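Local coordinates for protein NAD nucleotidase (Haemophilus influenzae, PDB 3ZU0) that degrades NAD to adenosine and nicotinamide riboside, acting both as a pyrophosphatase and as a 5'-nucleotidase most active on AMP, at residues 227-232 and 242-247; 295-300 and 319-324; 355-360 and 420-425; 402-407 and 490-495. All blocks are in the same frame, centred on the assembly; numbering follows the deposited sequence.

Contact 1: residues 227-232 and 242-247; sequences SHYLYG and PVIYEY. With ZN (zinc ion), chain D.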
loop_
_atom_site.group_PDB
_atom_site.type_symbol
_atom_site.label_atom_id
_atom_site.label_comp_id
_atom_site.label_asym_id
_atom_site.label_seq_id
_atom_site.Cartn_x
_atom_site.Cartn_y
_atom_site.Cartn_z
ATOM N N SER A 227 10.890 -17.122 -4.551
ATOM C CA SER A 227 10.544 -17.837 -5.776
ATOM C C SER A 227 11.292 -19.173 -5.913
ATOM O O SER A 227 10.914 -20.033 -6.706
ATOM C CB SER A 227 10.709 -16.945 -7.017
ATOM O OG SER A 227 11.910 -16.172 -6.956
ATOM N N HIS A 228 12.338 -19.359 -5.118
ATOM C CA HIS A 228 13.090 -20.609 -5.156
ATOM C C HIS A 228 13.783 -20.859 -6.503
ATOM O O HIS A 228 14.117 -22.004 -6.814
ATOM C CB HIS A 228 12.197 -21.817 -4.821
ATOM C CG HIS A 228 11.637 -21.811 -3.428
ATOM N ND1 HIS A 228 11.128 -22.947 -2.831
ATOM C CD2 HIS A 228 11.484 -20.814 -2.524
ATOM C CE1 HIS A 228 10.689 -22.650 -1.620
ATOM N NE2 HIS A 228 10.895 -21.361 -1.408
ATOM N N TYR A 229 14.022 -19.809 -7.291
ATOM C CA TYR A 229 14.701 -19.986 -8.584
ATOM C C TYR A 229 16.213 -20.124 -8.459
ATOM O O TYR A 229 16.888 -19.319 -7.797
ATOM C CB TYR A 229 14.437 -18.820 -9.539
ATOM C CG TYR A 229 12.997 -18.625 -9.962
ATOM C CD1 TYR A 229 12.064 -19.659 -9.873
ATOM C CD2 TYR A 229 12.578 -17.395 -10.468
ATOM C CE1 TYR A 229 10.748 -19.456 -10.267
ATOM C CE2 TYR A 229 11.271 -17.190 -10.860
ATOM C CZ TYR A 229 10.364 -18.213 -10.753
ATOM O OH TYR A 229 9.069 -17.985 -11.155
ATOM N N LEU A 230 16.749 -21.120 -9.152
ATOM C CA LEU A 230 18.184 -21.233 -9.340
ATOM C C LEU A 230 18.632 -20.189 -10.381
ATOM O O LEU A 230 18.215 -20.232 -11.531
ATOM C CB LEU A 230 18.527 -22.659 -9.805
ATOM C CG LEU A 230 19.983 -22.937 -10.192
ATOM C CD1 LEU A 230 20.925 -22.464 -9.085
ATOM C CD2 LEU A 230 20.214 -24.418 -10.515
ATOM N N TYR A 231 19.441 -19.223 -9.957
ATOM C CA TYR A 231 20.093 -18.304 -10.873
ATOM C C TYR A 231 21.462 -18.893 -11.116
ATOM O O TYR A 231 22.192 -19.182 -10.155
ATOM C CB TYR A 231 20.266 -16.932 -10.237
ATOM C CG TYR A 231 19.008 -16.079 -10.216
ATOM C CD1 TYR A 231 17.818 -16.564 -9.682
ATOM C CD2 TYR A 231 19.024 -14.778 -10.712
ATOM C CE1 TYR A 231 16.650 -15.757 -9.642
ATOM C CE2 TYR A 231 17.884 -13.977 -10.688
ATOM C CZ TYR A 231 16.704 -14.469 -10.148
ATOM O OH TYR A 231 15.586 -13.657 -10.134
ATOM N N GLY A 232 21.817 -19.085 -12.382
ATOM C CA GLY A 232 22.980 -19.885 -12.692
ATOM C C GLY A 232 23.834 -19.431 -13.846
ATOM O O GLY A 232 23.923 -18.248 -14.156
ATOM N N PRO A 242 18.150 -27.035 -12.713
ATOM C CA PRO A 242 17.029 -26.224 -13.204
ATOM C C PRO A 242 17.321 -24.721 -13.209
ATOM O O PRO A 242 16.722 -23.958 -12.450
ATOM C CB PRO A 242 15.882 -26.581 -12.241
ATOM C CG PRO A 242 16.546 -27.000 -10.997
ATOM C CD PRO A 242 17.887 -27.605 -11.380
ATOM N N VAL A 243 18.235 -24.294 -14.078
ATOM C CA VAL A 243 18.619 -22.879 -14.149
ATOM C C VAL A 243 17.497 -22.026 -14.743
ATOM O O VAL A 243 17.053 -22.267 -15.858
ATOM C CB VAL A 243 19.906 -22.709 -14.960
ATOM C CG1 VAL A 243 20.248 -21.234 -15.158
ATOM C CG2 VAL A 243 21.051 -23.434 -14.254
ATOM N N ILE A 244 17.024 -21.038 -13.991
ATOM C CA ILE A 244 15.956 -20.176 -14.494
ATOM C C ILE A 244 16.483 -18.894 -15.141
ATOM O O ILE A 244 16.013 -18.504 -16.203
ATOM C CB ILE A 244 14.946 -19.803 -13.411
ATOM C CG1 ILE A 244 14.300 -21.065 -12.823
ATOM C CG2 ILE A 244 13.854 -18.892 -13.999
ATOM C CD1 ILE A 244 13.604 -21.899 -13.859
ATOM N N TYR A 245 17.450 -18.247 -14.494
ATOM C CA TYR A 245 17.978 -16.981 -14.953
ATOM C C TYR A 245 19.472 -16.976 -14.762
ATOM O O TYR A 245 20.009 -17.763 -13.985
ATOM C CB TYR A 245 17.423 -15.826 -14.123
ATOM C CG TYR A 245 15.963 -15.496 -14.305
ATOM C CD1 TYR A 245 15.457 -15.141 -15.543
ATOM C CD2 TYR A 245 15.090 -15.484 -13.213
ATOM C CE1 TYR A 245 14.125 -14.816 -15.710
ATOM C CE2 TYR A 245 13.757 -15.133 -13.365
ATOM C CZ TYR A 245 13.284 -14.801 -14.615
ATOM O OH TYR A 245 11.961 -14.476 -14.778
ATOM N N GLU A 246 20.147 -16.047 -15.430
ATOM C CA GLU A 246 21.578 -15.900 -15.237
ATOM C C GLU A 246 21.872 -15.330 -13.831
ATOM O O GLU A 246 21.094 -14.518 -13.311
ATOM C CB GLU A 246 22.169 -15.004 -16.330
ATOM C CG GLU A 246 23.693 -15.008 -16.382
ATOM C CD GLU A 246 24.249 -16.315 -16.953
ATOM O OE1 GLU A 246 23.499 -17.043 -17.640
ATOM O OE2 GLU A 246 25.433 -16.614 -16.701
ATOM N N TYR A 247 22.983 -15.752 -13.219
ATOM C CA TYR A 247 23.333 -15.242 -11.899
ATOM C C TYR A 247 24.156 -14.013 -12.131
ATOM O O TYR A 247 25.292 -14.122 -12.589
ATOM C CB TYR A 247 24.141 -16.229 -11.056
ATOM C CG TYR A 247 24.452 -15.674 -9.672
ATOM C CD1 TYR A 247 23.536 -15.800 -8.631
ATOM C CD2 TYR A 247 25.655 -15.020 -9.410
ATOM C CE1 TYR A 247 23.803 -15.297 -7.371
ATOM C CE2 TYR A 247 25.935 -14.513 -8.144
ATOM C CZ TYR A 247 25.000 -14.654 -7.132
ATOM O OH TYR A 247 25.274 -14.150 -5.877
HETATM ZN ZN ZN D . 10.168 -20.339 0.276
#
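The ring of Tyr229 lies between two carbons: CB of Ser227 sits over the centre of one face, while Ile244 CG2 covers the opposite face nearer the rim, a CH-pi contact. The backbones here form a short parallel strand pairing in the calcineurin-like metallophosphoesterase domain. Ile244 CG2 is anti to its own backbone N and CG1 lies beside that N (chi1 -59°), which lets both branches meet the Tyr229 ring. Two residues on, the Tyr231 ring carries Tyr245 CB over one face, 4.0 Å from the ring centroid, and has the carbonyl oxygen Tyr229 O at its edge, in plane. Tyr231 and Tyr245 run side by side in the same direction, their rings inclined at 57°, and CZ of Tyr231 comes to 3.6 Å from CD2 of Tyr245. At the edge of the Tyr247 ring stands Tyr231 CB.

Ile244 N donates to Leu230 O at 2.8 Å, and Gly232 N donates to Tyr245 O over the same distance. Leu230 CD2 packs against Pro242 CD and Val243 CG2.

The pairing directly follows a zinc ligand in the chain. His228 NE2 binds one zinc ion at 2.1 Å, and Asp20, His22 and Asp70 bind the same ion. Ser206 takes up the Tyr231 hydroxyl, Arg237 forms a salt bridge with Glu246, and His17 bonds to the Tyr247 hydroxyl. The chain turns a corner at Tyr245 yet stays bonded to Gly232: Tyr247 N donates to Gly232 O, 2.8 Å away, on a lone pair in the carbonyl plane.

Contact 2: residues 295-300 and 319-324; sequences MSSHKL and KALDTL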
loop_
_atom_site.group_PDB
_atom_site.type_symbol
_atom_site.label_atom_id
_atom_site.label_comp_id
_atom_site.label_asym_id
_atom_site.label_seq_id
_atom_site.Cartn_x
_atom_site.Cartn_y
_atom_site.Cartn_z
ATOM N N MET A 295 27.689 -29.453 -2.938
ATOM C CA MET A 295 27.474 -30.847 -3.294
ATOM C C MET A 295 28.362 -31.803 -2.504
ATOM O O MET A 295 29.508 -31.491 -2.199
ATOM C CB MET A 295 27.735 -31.043 -4.785
ATOM C CG MET A 295 27.183 -32.326 -5.326
ATOM S SD MET A 295 27.307 -32.357 -7.234
ATOM C CE MET A 295 25.991 -30.957 -7.663
ATOM N N SER A 296 27.826 -32.974 -2.188
ATOM C CA SER A 296 28.615 -34.042 -1.595
ATOM C C SER A 296 29.280 -34.868 -2.684
ATOM O O SER A 296 28.746 -35.009 -3.776
ATOM C CB SER A 296 27.708 -34.942 -0.758
ATOM O OG SER A 296 28.377 -36.125 -0.381
ATOM N N SER A 297 30.429 -35.454 -2.381
ATOM C CA SER A 297 31.071 -36.353 -3.333
ATOM C C SER A 297 30.724 -37.810 -3.036
ATOM O O SER A 297 31.147 -38.715 -3.749
ATOM C CB SER A 297 32.591 -36.166 -3.295
ATOM O OG SER A 297 33.112 -36.628 -2.053
ATOM N N HIS A 298 29.939 -38.033 -1.988
ATOM C CA HIS A 298 29.697 -39.380 -1.478
ATOM C C HIS A 298 28.646 -40.154 -2.257
ATOM O O HIS A 298 28.799 -41.354 -2.466
ATOM C CB HIS A 298 29.328 -39.328 0.007
ATOM C CG HIS A 298 30.341 -38.611 0.842
ATOM N ND1 HIS A 298 31.698 -38.706 0.605
ATOM C CD2 HIS A 298 30.199 -37.755 1.882
ATOM C CE1 HIS A 298 32.348 -37.950 1.472
ATOM N NE2 HIS A 298 31.463 -37.363 2.260
ATOM N N LYS A 299 27.576 -39.481 -2.675
ATOM C CA LYS A 299 26.565 -40.132 -3.499
ATOM C C LYS A 299 26.741 -39.783 -4.968
ATOM O O LYS A 299 26.678 -38.605 -5.366
ATOM C CB LYS A 299 25.151 -39.794 -3.041
ATOM C CG LYS A 299 24.088 -40.526 -3.853
ATOM C CD LYS A 299 22.686 -40.074 -3.515
ATOM C CE LYS A 299 22.322 -40.403 -2.073
ATOM N NZ LYS A 299 20.960 -39.879 -1.766
ATOM N N LEU A 300 26.991 -40.818 -5.765
ATOM C CA LEU A 300 27.102 -40.693 -7.207
ATOM C C LEU A 300 26.501 -41.938 -7.844
ATOM O O LEU A 300 27.218 -42.876 -8.192
ATOM C CB LEU A 300 28.564 -40.542 -7.617
ATOM C CG LEU A 300 29.291 -39.276 -7.154
ATOM C CD1 LEU A 300 30.789 -39.401 -7.386
ATOM C CD2 LEU A 300 28.745 -38.029 -7.848
ATOM N N LYS A 319 36.020 -40.371 -12.942
ATOM C CA LYS A 319 35.731 -39.407 -14.006
ATOM C C LYS A 319 34.578 -38.479 -13.621
ATOM O O LYS A 319 34.569 -37.306 -13.981
ATOM C CB LYS A 319 35.373 -40.131 -15.311
ATOM C CG LYS A 319 36.429 -41.120 -15.802
ATOM C CD LYS A 319 37.130 -40.612 -17.056
ATOM C CE LYS A 319 36.192 -40.600 -18.254
ATOM N NZ LYS A 319 36.860 -40.063 -19.472
ATOM N N ALA A 320 33.594 -39.021 -12.910
ATOM C CA ALA A 320 32.458 -38.222 -12.471
ATOM C C ALA A 320 32.949 -37.199 -11.473
ATOM O O ALA A 320 32.696 -36.000 -11.627
ATOM C CB ALA A 320 31.374 -39.096 -11.862
ATOM N N LEU A 321 33.671 -37.672 -10.460
ATOM C CA LEU A 321 34.224 -36.783 -9.449
ATOM C C LEU A 321 35.120 -35.723 -10.064
ATOM O O LEU A 321 34.972 -34.534 -9.776
ATOM C CB LEU A 321 34.976 -37.563 -8.371
ATOM C CG LEU A 321 34.174 -37.771 -7.088
ATOM C CD1 LEU A 321 34.885 -38.704 -6.103
ATOM C CD2 LEU A 321 33.864 -36.422 -6.446
ATOM N N ASP A 322 36.042 -36.141 -10.925
ATOM C CA ASP A 322 36.983 -35.202 -11.532
ATOM C C ASP A 322 36.294 -34.092 -12.325
ATOM O O ASP A 322 36.781 -32.964 -12.368
ATOM C CB ASP A 322 38.004 -35.934 -12.410
ATOM C CG ASP A 322 38.898 -36.890 -11.614
ATOM O OD1 ASP A 322 38.960 -36.784 -10.362
ATOM O OD2 ASP A 322 39.552 -37.749 -12.251
ATOM N N THR A 323 35.167 -34.410 -12.962
ATOM C CA THR A 323 34.426 -33.410 -13.731
ATOM C C THR A 323 33.868 -32.310 -12.819
ATOM O O THR A 323 34.039 -31.126 -13.087
ATOM C CB THR A 323 33.271 -34.045 -14.540
ATOM O OG1 THR A 323 33.808 -34.812 -15.623
ATOM C CG2 THR A 323 32.350 -32.967 -15.104
ATOM N N LEU A 324 33.205 -32.716 -11.739
ATOM C CA LEU A 324 32.690 -31.776 -10.752
ATOM C C LEU A 324 33.797 -30.878 -10.166
ATOM O O LEU A 324 33.603 -29.671 -9.988
ATOM C CB LEU A 324 31.995 -32.545 -9.633
ATOM C CG LEU A 324 30.749 -33.348 -10.037
ATOM C CD1 LEU A 324 30.355 -34.315 -8.932
ATOM C CD2 LEU A 324 29.593 -32.425 -10.390
#
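The irregular loop that follows the strand ending at Met295 runs past one side of a helix at 319-324, coming closest at Ser297 and Leu321 with CA atoms 6.9 Å apart. No hydrogen bond joins the two; the contact is made by side chains. Leu321 reaches over with both its branch point and one methyl: CD2 presses on Ser297 CB at 3.4 Å, tighter than usual for two carbons, and CG meets Leu300 CD1 at 3.8 Å, the two leucines crossing at about a right angle. One turn further along the helix, Leu324 receives the thioether of Met295. The methionine is extended through CB and CG and bends only at its last torsion (chi3 -68°), and SD lies 3.9 Å from Leu324 CD2 and nearly as close to CD1. The Leu300 and Leu324 side chains point opposite ways where they pass, CD2 of Leu300 4.2 Å from CD1 of Leu324.

The loop keeps its own shape through an ST turn, in which Ser296 OG accepts from His298 N, while Ser297 OG bonds to Asp333. This is plain hydrophobic packing, away from the metal and substrate sites. Met295 also touches Ile330 and Leu332 of strand 330-332, Leu300 rests on Val41 of strand 37-44, and Leu324 meets Leu34 of strand 27-34.

Contact 3: residues 355-360 and 420-425; sequences QEIVGV and NVTFND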
loop_
_atom_site.group_PDB
_atom_site.type_symbol
_atom_site.label_atom_id
_atom_site.label_comp_id
_atom_site.label_asym_id
_atom_site.label_seq_id
_atom_site.Cartn_x
_atom_site.Cartn_y
_atom_site.Cartn_z
ATOM N N GLN A 355 10.983 -43.695 16.338
ATOM C CA GLN A 355 10.952 -45.072 16.827
ATOM C C GLN A 355 9.521 -45.477 17.188
ATOM O O GLN A 355 9.193 -46.662 17.226
ATOM C CB GLN A 355 11.849 -45.234 18.066
ATOM C CG GLN A 355 13.329 -44.931 17.849
ATOM C CD GLN A 355 14.129 -44.984 19.163
ATOM O OE1 GLN A 355 13.549 -44.906 20.257
ATOM N NE2 GLN A 355 15.460 -45.123 19.059
ATOM N N GLU A 356 8.678 -44.489 17.460
ATOM C CA GLU A 356 7.341 -44.752 17.977
ATOM C C GLU A 356 6.346 -45.053 16.855
ATOM O O GLU A 356 6.044 -44.179 16.040
ATOM C CB GLU A 356 6.876 -43.564 18.828
ATOM C CG GLU A 356 5.406 -43.565 19.254
ATOM C CD GLU A 356 5.110 -44.543 20.367
ATOM O OE1 GLU A 356 5.978 -45.402 20.660
ATOM O OE2 GLU A 356 4.003 -44.453 20.951
ATOM N N ILE A 357 5.856 -46.293 16.800
ATOM C CA ILE A 357 4.825 -46.648 15.819
ATOM C C ILE A 357 3.471 -46.337 16.422
ATOM O O ILE A 357 3.173 -46.793 17.528
ATOM C CB ILE A 357 4.851 -48.138 15.456
ATOM C CG1 ILE A 357 6.234 -48.576 14.979
ATOM C CG2 ILE A 357 3.796 -48.447 14.399
ATOM C CD1 ILE A 357 6.654 -47.953 13.694
ATOM N N VAL A 358 2.655 -45.559 15.705
ATOM C CA VAL A 358 1.350 -45.142 16.204
ATOM C C VAL A 358 0.223 -45.921 15.524
ATOM O O VAL A 358 -0.930 -45.862 15.951
ATOM C CB VAL A 358 1.103 -43.617 16.016
ATOM C CG1 VAL A 358 2.119 -42.801 16.808
ATOM C CG2 VAL A 358 1.147 -43.228 14.543
ATOM N N GLY A 359 0.552 -46.648 14.462
ATOM C CA GLY A 359 -0.450 -47.456 13.800
ATOM C C GLY A 359 0.023 -48.097 12.524
ATOM O O GLY A 359 1.203 -48.000 12.147
ATOM N N VAL A 360 -0.916 -48.757 11.854
ATOM C CA VAL A 360 -0.639 -49.456 10.618
ATOM C C VAL A 360 -1.745 -49.225 9.621
ATOM O O VAL A 360 -2.924 -49.351 9.943
ATOM C CB VAL A 360 -0.509 -50.982 10.869
ATOM C CG1 VAL A 360 -0.188 -51.700 9.571
ATOM C CG2 VAL A 360 0.574 -51.236 11.906
ATOM N N ASN A 420 3.753 -49.325 8.646
ATOM C CA ASN A 420 3.799 -48.610 9.906
ATOM C C ASN A 420 3.680 -47.096 9.717
ATOM O O ASN A 420 4.248 -46.530 8.775
ATOM C CB ASN A 420 5.085 -48.973 10.650
ATOM C CG ASN A 420 5.155 -50.451 10.984
ATOM O OD1 ASN A 420 4.136 -51.084 11.237
ATOM N ND2 ASN A 420 6.356 -51.005 10.985
ATOM N N VAL A 421 2.913 -46.450 10.591
ATOM C CA VAL A 421 2.868 -44.988 10.640
ATOM C C VAL A 421 3.560 -44.567 11.935
ATOM O O VAL A 421 3.136 -44.948 13.023
ATOM C CB VAL A 421 1.426 -44.468 10.633
ATOM C CG1 VAL A 421 1.394 -42.955 10.772
ATOM C CG2 VAL A 421 0.691 -44.930 9.375
ATOM N N THR A 422 4.639 -43.808 11.817
ATOM C CA THR A 422 5.396 -43.364 12.986
ATOM C C THR A 422 4.891 -42.037 13.534
ATOM O O THR A 422 4.122 -41.331 12.889
ATOM C CB THR A 422 6.876 -43.158 12.668
ATOM O OG1 THR A 422 7.004 -42.066 11.755
ATOM C CG2 THR A 422 7.480 -44.413 12.039
ATOM N N PHE A 423 5.337 -41.707 14.737
ATOM C CA PHE A 423 5.044 -40.428 15.341
ATOM C C PHE A 423 5.499 -39.303 14.397
ATOM O O PHE A 423 4.797 -38.308 14.237
ATOM C CB PHE A 423 5.762 -40.331 16.688
ATOM C CG PHE A 423 5.618 -39.003 17.361
ATOM C CD1 PHE A 423 6.492 -37.968 17.066
ATOM C CD2 PHE A 423 4.623 -38.799 18.308
ATOM C CE1 PHE A 423 6.368 -36.747 17.690
ATOM C CE2 PHE A 423 4.481 -37.574 18.939
ATOM C CZ PHE A 423 5.355 -36.548 18.635
ATOM N N ASN A 424 6.662 -39.474 13.770
ATOM C CA ASN A 424 7.201 -38.470 12.854
ATOM C C ASN A 424 6.379 -38.353 11.564
ATOM O O ASN A 424 6.219 -37.266 11.035
ATOM C CB ASN A 424 8.664 -38.755 12.527
ATOM C CG ASN A 424 9.582 -38.390 13.668
ATOM O OD1 ASN A 424 9.132 -38.157 14.787
ATOM N ND2 ASN A 424 10.856 -38.326 13.396
ATOM N N ASP A 425 5.856 -39.473 11.077
ATOM C CA ASP A 425 4.953 -39.443 9.934
ATOM C C ASP A 425 3.781 -38.507 10.206
ATOM O O ASP A 425 3.432 -37.675 9.371
ATOM C CB ASP A 425 4.427 -40.850 9.588
ATOM C CG ASP A 425 5.500 -41.752 8.997
ATOM O OD1 ASP A 425 6.450 -41.218 8.379
ATOM O OD2 ASP A 425 5.400 -42.998 9.157
#
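A classic beta bulge interrupts this antiparallel pairing: Val358 and Gly359 both face Val421, and the register slips by one residue. The carbonyl oxygen Val421 O takes a good bond from Val358 N at 2.8 Å and a weak one from Gly359 N. Beyond the bulge regular pairing resumes, with Val421 N donating to Gly359 O at 2.8 Å from above the carbonyl plane, 37° out of it. Ahead of it, Phe423 N donates to Glu356 O, so the first residue of the helix is still tied to the neighbouring chain.

That helix starts with a capping box. Thr422 OG1 accepts from Asp425 N, and Asp425 OD2 accepts from Thr422 N at 2.9 Å, nearly straight but met from above the carboxylate plane. The threonine hydroxyl can do this because it sits between the backbone N and the carbonyl carbon (chi1 66°).

Side chains pack on both faces. On one, Ile357 CD1 lies against Asn420 CB at 3.6 Å, and the Asn420 and Val360 side chains lie side by side, OD1 3.6 Å from CG2. Val358 splays its methyls: CG2, set between backbone N and carbonyl carbon (CG1 at chi1 -62°), lies 3.0 Å from Val421 O and 3.8 Å from Val421 CG1, while CG1 turns toward the backbone of Phe423, whose CB also touches Glu356 CB.

Strand 419-422 and its helix belong to the C-terminal 5'-nucleotidase domain. Strand 357-362 is the middle of three, between 419-422 and 559-560. Helix 545-555 covers Val358 and Val421 through Phe549, Ile550 and Met553, and helix 337-353 reaches Phe423 and Asn424 through Leu353.

Contact 4: residues 402-407 and 490-495; sequences VDLTIQ and VEVLNK
One direct hydrogen bond crosses this contact: the ammonium of Lys495 donates to the carbonyl oxygen Val402 O, with NZ and O 2.6 Å apart. NZ approaches from above the carbonyl plane, 42° out of it, at the end of a chain that is extended beyond CG. The same NZ also donates to Lys400 O, so two backbone carbonyls share it.

A water makes the second polar link. It donates to Asp403 O at 2.8 Å and to Leu493 O at 2.9 Å, joining the two segments, whose backbones do not bond directly here.

Apolar contact is small. Leu404, its CG opposite the backbone N (chi1 179°), sends CD1 to Val492 CG2 at 4.1 Å, the two side chains crossing at about a right angle. Val492 CG1 lies near Asp403 O.

Strands 404-408 and 487-493 belong to two different sheets of the C-terminal domain, and here they touch without backbone pairing. Asp403 is held by Leu510 N through OD2, while its OD1 stays 5.4 Å from Lys495 NZ. The lysine is therefore gripped by carbonyl oxygens, and the carboxylate probably adds no more than a mild electrostatic attraction.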
loop_
_atom_site.group_PDB
_atom_site.type_symbol
_atom_site.label_atom_id
_atom_site.label_comp_id
_atom_site.label_asym_id
_atom_site.label_seq_id
_atom_site.Cartn_x
_atom_site.Cartn_y
_atom_site.Cartn_z
ATOM N N VAL A 402 -20.329 -34.486 13.731
ATOM C CA VAL A 402 -20.298 -33.661 12.530
ATOM C C VAL A 402 -20.948 -34.373 11.327
ATOM O O VAL A 402 -20.875 -35.590 11.223
ATOM C CB VAL A 402 -18.824 -33.243 12.230
ATOM C CG1 VAL A 402 -18.567 -33.190 10.771
ATOM C CG2 VAL A 402 -18.479 -31.911 12.905
ATOM N N ASP A 403 -21.593 -33.618 10.436
ATOM C CA ASP A 403 -22.172 -34.175 9.216
ATOM C C ASP A 403 -21.164 -34.345 8.083
ATOM O O ASP A 403 -21.406 -35.086 7.127
ATOM C CB ASP A 403 -23.309 -33.293 8.704
ATOM C CG ASP A 403 -24.527 -33.315 9.617
ATOM O OD1 ASP A 403 -25.026 -34.421 9.918
ATOM O OD2 ASP A 403 -24.971 -32.224 10.043
ATOM N N LEU A 404 -20.018 -33.688 8.194
ATOM C CA LEU A 404 -19.243 -33.402 6.996
ATOM C C LEU A 404 -17.983 -32.682 7.416
ATOM O O LEU A 404 -18.035 -31.834 8.299
ATOM C CB LEU A 404 -20.131 -32.487 6.170
ATOM C CG LEU A 404 -20.021 -31.764 4.851
ATOM C CD1 LEU A 404 -21.386 -31.125 4.659
ATOM C CD2 LEU A 404 -18.942 -30.710 4.873
ATOM N N THR A 405 -16.847 -33.042 6.822
ATOM C CA THR A 405 -15.602 -32.310 7.050
ATOM C C THR A 405 -14.977 -31.910 5.727
ATOM O O THR A 405 -15.147 -32.604 4.725
ATOM C CB THR A 405 -14.538 -33.128 7.797
ATOM O OG1 THR A 405 -14.229 -34.305 7.043
ATOM C CG2 THR A 405 -14.988 -33.492 9.195
ATOM N N ILE A 406 -14.267 -30.783 5.740
ATOM C CA ILE A 406 -13.512 -30.293 4.594
ATOM C C ILE A 406 -12.083 -29.994 5.029
ATOM O O ILE A 406 -11.879 -29.348 6.053
ATOM C CB ILE A 406 -14.099 -28.979 4.057
ATOM C CG1 ILE A 406 -15.565 -29.157 3.680
ATOM C CG2 ILE A 406 -13.266 -28.450 2.865
ATOM C CD1 ILE A 406 -15.843 -30.486 2.983
ATOM N N GLN A 407 -11.108 -30.465 4.245
ATOM C CA GLN A 407 -9.695 -30.247 4.512
ATOM C C GLN A 407 -9.048 -29.777 3.226
ATOM O O GLN A 407 -9.348 -30.296 2.151
ATOM C CB GLN A 407 -9.027 -31.550 4.995
ATOM C CG GLN A 407 -7.495 -31.493 5.136
ATOM C CD GLN A 407 -7.061 -30.729 6.363
ATOM O OE1 GLN A 407 -7.893 -30.284 7.146
ATOM N NE2 GLN A 407 -5.758 -30.579 6.548
ATOM N N VAL A 490 -23.097 -32.071 -5.769
ATOM C CA VAL A 490 -22.564 -32.344 -4.439
ATOM C C VAL A 490 -23.510 -33.285 -3.712
ATOM O O VAL A 490 -24.725 -33.095 -3.768
ATOM C CB VAL A 490 -22.462 -31.050 -3.607
ATOM C CG1 VAL A 490 -21.913 -31.339 -2.213
ATOM C CG2 VAL A 490 -21.591 -30.019 -4.325
ATOM N N GLU A 491 -22.959 -34.291 -3.031
ATOM C CA GLU A 491 -23.753 -35.205 -2.207
ATOM C C GLU A 491 -23.229 -35.280 -0.782
ATOM O O GLU A 491 -22.023 -35.266 -0.551
ATOM C CB GLU A 491 -23.751 -36.609 -2.802
ATOM C CG GLU A 491 -24.425 -36.721 -4.150
ATOM C CD GLU A 491 -24.001 -37.977 -4.885
ATOM O OE1 GLU A 491 -24.528 -39.076 -4.565
ATOM O OE2 GLU A 491 -23.124 -37.859 -5.774
ATOM N N VAL A 492 -24.142 -35.353 0.173
ATOM C CA VAL A 492 -23.787 -35.533 1.569
ATOM C C VAL A 492 -24.305 -36.878 2.072
ATOM O O VAL A 492 -25.403 -37.301 1.704
ATOM C CB VAL A 492 -24.324 -34.386 2.439
ATOM C CG1 VAL A 492 -23.957 -34.596 3.899
ATOM C CG2 VAL A 492 -23.767 -33.055 1.947
ATOM N N LEU A 493 -23.502 -37.551 2.897
ATOM C CA LEU A 493 -23.849 -38.859 3.431
ATOM C C LEU A 493 -24.833 -38.706 4.576
ATOM O O LEU A 493 -24.539 -38.037 5.569
ATOM C CB LEU A 493 -22.601 -39.576 3.941
ATOM C CG LEU A 493 -22.778 -40.931 4.636
ATOM C CD1 LEU A 493 -23.204 -41.992 3.640
ATOM C CD2 LEU A 493 -21.486 -41.347 5.327
ATOM N N ASN A 494 -26.011 -39.312 4.436
ATOM C CA ASN A 494 -26.964 -39.328 5.535
ATOM C C ASN A 494 -26.417 -40.157 6.679
ATOM O O ASN A 494 -26.224 -41.361 6.557
ATOM C CB ASN A 494 -28.320 -39.882 5.099
ATOM C CG ASN A 494 -29.358 -39.807 6.211
ATOM O OD1 ASN A 494 -29.276 -40.539 7.206
ATOM N ND2 ASN A 494 -30.331 -38.909 6.054
ATOM N N LYS A 495 -26.162 -39.497 7.794
ATOM C CA LYS A 495 -25.546 -40.147 8.935
ATOM C C LYS A 495 -26.530 -41.093 9.618
ATOM O O LYS A 495 -26.378 -42.312 9.552
ATOM C CB LYS A 495 -25.064 -39.080 9.915
ATOM C CG LYS A 495 -23.770 -39.410 10.613
ATOM C CD LYS A 495 -23.358 -38.240 11.483
ATOM C CE LYS A 495 -21.951 -38.417 12.001
ATOM N NZ LYS A 495 -21.693 -37.365 13.005
HETATM O O HOH W 1 -22.416 -37.675 7.488
#

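In the fold
From the N terminus, contact 1 comes first, closing a short, largely helical loop beside the zinc ions of the metallophosphoesterase domain. Contact 2 follows in series, about 22 Å away between centres: it closes an 18-residue excursion through strands 301-303 and 309-311 and returns on helix 314-325. The long helix 337-353 then leads to contact 3 in the C-terminal part. Contacts 3 and 4 cross, since 402-407 falls inside the loop from 355-360 to 420-425 whereas 490-495 lies beyond it. Contact 3 pairs two strands of a small three-stranded sheet where one of them passes into a helix; contact 4 bridges two larger sheets, its centre about 28 Å from that of contact 3.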